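Long-range contact in chitinase (Paenibacillus sp. FPU-7, PDB 5GZT), which probably hydrolyses internal beta-1,4 linkages between N-acetylglucosamine units in chitin and chitodextrins, as a glycoside hydrolase with two family 18 regions: residues T119-T124 against V136-G141. Numbering follows the deposited sequence. Where two conformers were deposited one is given.
Sequences TLNIKT and VVNLGG
Leu120 and Val136 are joined by a short, nearly straight backbone hydrogen bond: the amide N of Leu120 gives its hydrogen to the carbonyl O of Val136 at 2.8 Å, with 171° at the hydrogen. The same oxygen lies 3.3 Å from Thr119 CA in a CA-H...O contact. The carbonyl O of Leu120 accepts a weak bond, bent to 134°, from Asn138 N, two residues beyond Val136. The amide of Gly141 turns to Asn138 O, 2.8 Å away within its own 3-10 turn. Thr119 pairs with Val136 and Leu120 with Val137 in parallel register, on the ends of strands 114-120 and 131-137. These strands belong to successive coils of a parallel beta-helix and stack in one of its sheets, and strand 92-98 continues the ladder on the other side of 114-120 through backbone bonds linking Thr119 and Asn121 with Val98. On one face of the sheet, Thr119 lies alongside Val136, with OG1 3.8 Å from Val136 CB. With OG1 beside the backbone N (chi1 -55°), its methyl CG2 is anti to that N and directed to the Asn138 side chain. A glycine here would remove both branches, and would probably uncover the flank of Val136 and leave the Asn138 side chain freer to shift. The amide groups of Asn121 and Asn138 run side by side. Beyond the strands, the contact passes to glycine: Gly140 CA approaches Asn121 O at 3.4 Å, and Gly141 CA sits 3.5 Å from Ile122 O, both as CA-H...O contacts. Gly141 O is taken up by the hydroxyl of Ser144, which also bonds Thr124 N.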
ATOM      1  N   THR B 119     -45.814 -28.333 -14.297  1.00 21.04           N
ATOM      2  CA  THR B 119     -46.151 -28.688 -12.911  1.00 20.31           C
ATOM      3  C   THR B 119     -47.065 -29.909 -12.911  1.00 21.02           C
ATOM      4  O   THR B 119     -48.135 -29.899 -13.482  1.00 20.74           O
ATOM      5  CB  THR B 119     -46.741 -27.492 -12.160  1.00 19.58           C
ATOM      6  OG1 THR B 119     -45.822 -26.410 -12.257  1.00 18.07           O
ATOM      7  CG2 THR B 119     -47.027 -27.789 -10.685  1.00 21.45           C
ATOM      8  N   LEU B 120     -46.615 -30.964 -12.241  1.00 20.63           N
ATOM      9  CA  LEU B 120     -47.326 -32.208 -12.200  1.00 21.92           C
ATOM     10  C   LEU B 120     -47.904 -32.549 -10.802  1.00 24.03           C
ATOM     11  O   LEU B 120     -47.139 -32.677  -9.833  1.00 18.52           O
ATOM     12  CB  LEU B 120     -46.371 -33.310 -12.621  1.00 21.46           C
ATOM     13  CG  LEU B 120     -45.659 -33.110 -13.990  1.00 22.76           C
ATOM     14  CD1 LEU B 120     -44.708 -34.256 -14.231  1.00 23.13           C
ATOM     15  CD2 LEU B 120     -46.727 -33.035 -15.037  1.00 26.04           C
ATOM     16  N   ASN B 121     -49.235 -32.775 -10.784  1.00 23.48           N
ATOM     17  CA  ASN B 121     -50.004 -33.057  -9.575  1.00 23.28           C
ATOM     18  C   ASN B 121     -50.720 -34.344  -9.686  1.00 23.88           C
ATOM     19  O   ASN B 121     -51.481 -34.688  -8.770  1.00 31.15           O
ATOM     20  CB  ASN B 121     -50.983 -31.888  -9.334  1.00 23.00           C
ATOM     21  CG  ASN B 121     -50.281 -30.614  -8.930  1.00 21.30           C
ATOM     22  OD1 ASN B 121     -50.512 -29.507  -9.502  1.00 26.75           O
ATOM     23  ND2 ASN B 121     -49.542 -30.700  -7.876  1.00 18.66           N
ATOM     24  N   ILE B 122     -50.406 -35.115 -10.720  1.00 21.68           N
ATOM     25  CA  ILE B 122     -50.909 -36.466 -10.945  1.00 23.37           C
ATOM     26  C   ILE B 122     -49.828 -37.219 -11.789  1.00 26.61           C
ATOM     27  O   ILE B 122     -49.041 -36.600 -12.469  1.00 25.97           O
ATOM     28  CB  ILE B 122     -52.278 -36.431 -11.731  1.00 24.81           C
ATOM     29  CG1 ILE B 122     -53.050 -37.769 -11.806  1.00 27.47           C
ATOM     30  CG2 ILE B 122     -52.009 -36.029 -13.180  1.00 25.53           C
ATOM     31  CD1 ILE B 122     -53.429 -38.437 -10.489  1.00 33.49           C
ATOM     32  N   LYS B 123     -49.734 -38.530 -11.658  1.00 26.39           N
ATOM     33  CA  LYS B 123     -48.759 -39.319 -12.441  1.00 28.70           C
ATOM     34  C   LYS B 123     -49.106 -39.147 -13.930  1.00 25.10           C
ATOM     35  O   LYS B 123     -50.258 -39.425 -14.341  1.00 23.27           O
ATOM     36  CB  LYS B 123     -48.781 -40.797 -12.045  1.00 29.78           C
ATOM     37  CG  LYS B 123     -47.738 -41.603 -12.824  1.00 36.82           C
ATOM     38  CD  LYS B 123     -47.755 -43.041 -12.391  1.00 43.56           C
ATOM     39  CE  LYS B 123     -46.669 -43.824 -13.067  1.00 52.74           C
ATOM     40  NZ  LYS B 123     -46.497 -45.167 -12.431  1.00 61.98           N
ATOM     41  N   THR B 124     -48.132 -38.593 -14.651  1.00 23.34           N
ATOM     42  CA  THR B 124     -48.321 -38.121 -16.008  0.50 26.57           C
ATOM     43  C   THR B 124     -47.302 -38.740 -16.916  1.00 24.01           C
ATOM     44  O   THR B 124     -46.110 -38.867 -16.561  1.00 25.09           O
ATOM     45  CB  THR B 124     -48.145 -36.585 -16.144  0.50 29.97           C
ATOM     46  OG1 THR B 124     -46.832 -36.198 -15.722  0.50 36.42           O
ATOM     47  CG2 THR B 124     -49.163 -35.853 -15.333  0.50 27.63           C
ATOM     48  N   VAL B 136     -41.795 -29.394 -12.316  1.00 24.94           N
ATOM     49  CA  VAL B 136     -42.126 -29.237 -10.867  1.00 21.99           C
ATOM     50  C   VAL B 136     -43.003 -30.423 -10.554  1.00 19.38           C
ATOM     51  O   VAL B 136     -44.143 -30.542 -11.025  1.00 18.64           O
ATOM     52  CB  VAL B 136     -42.818 -27.939 -10.598  1.00 23.15           C
ATOM     53  CG1 VAL B 136     -43.172 -27.821  -9.075  1.00 23.92           C
ATOM     54  CG2 VAL B 136     -41.918 -26.776 -10.967  1.00 23.16           C
ATOM     55  N   VAL B 137     -42.398 -31.393  -9.929  1.00 18.49           N
ATOM     56  CA  VAL B 137     -43.051 -32.677  -9.673  1.00 20.62           C
ATOM     57  C   VAL B 137     -43.479 -32.668  -8.162  1.00 20.93           C
ATOM     58  O   VAL B 137     -42.705 -32.948  -7.253  1.00 20.32           O
ATOM     59  CB  VAL B 137     -42.108 -33.814  -9.910  1.00 21.69           C
ATOM     60  CG1 VAL B 137     -42.862 -35.119  -9.869  1.00 22.36           C
ATOM     61  CG2 VAL B 137     -41.358 -33.623 -11.248  1.00 27.16           C
ATOM     62  N   ASN B 138     -44.717 -32.268  -7.940  1.00 19.68           N
ATOM     63  CA  ASN B 138     -45.305 -32.333  -6.592  1.00 19.89           C
ATOM     64  C   ASN B 138     -45.640 -33.727  -6.269  1.00 19.51           C
ATOM     65  O   ASN B 138     -45.468 -34.635  -7.090  1.00 20.73           O
ATOM     66  CB  ASN B 138     -46.519 -31.407  -6.525  1.00 19.17           C
ATOM     67  CG  ASN B 138     -46.163 -29.956  -6.697  1.00 17.91           C
ATOM     68  OD1 ASN B 138     -45.095 -29.417  -6.293  1.00 19.66           O
ATOM     69  ND2 ASN B 138     -47.122 -29.254  -7.259  1.00 18.57           N
ATOM     70  N   LEU B 139     -46.088 -33.987  -5.023  1.00 20.68           N
ATOM     71  CA  LEU B 139     -46.291 -35.344  -4.581  1.00 19.64           C
ATOM     72  C   LEU B 139     -47.162 -36.122  -5.496  1.00 19.38           C
ATOM     73  O   LEU B 139     -46.919 -37.310  -5.725  1.00 17.69           O
ATOM     74  CB  LEU B 139     -46.923 -35.329  -3.193  1.00 24.04           C
ATOM     75  CG  LEU B 139     -47.251 -36.639  -2.524  1.00 26.62           C
ATOM     76  CD1 LEU B 139     -45.960 -37.400  -2.316  1.00 28.42           C
ATOM     77  CD2 LEU B 139     -47.932 -36.262  -1.180  1.00 29.11           C
ATOM     78  N   GLY B 140     -48.220 -35.512  -5.973  1.00 19.79           N
ATOM     79  CA  GLY B 140     -49.163 -36.257  -6.843  1.00 23.41           C
ATOM     80  C   GLY B 140     -48.556 -36.655  -8.192  1.00 24.45           C
ATOM     81  O   GLY B 140     -49.003 -37.625  -8.804  1.00 24.39           O
ATOM     82  N   GLY B 141     -47.470 -35.978  -8.590  1.00 25.18           N
ATOM     83  CA  GLY B 141     -46.748 -36.302  -9.825  1.00 21.54           C
ATOM     84  C   GLY B 141     -45.740 -37.401  -9.750  1.00 25.30           C
ATOM     85  O   GLY B 141     -45.018 -37.734 -10.782  1.00 21.96           O
TER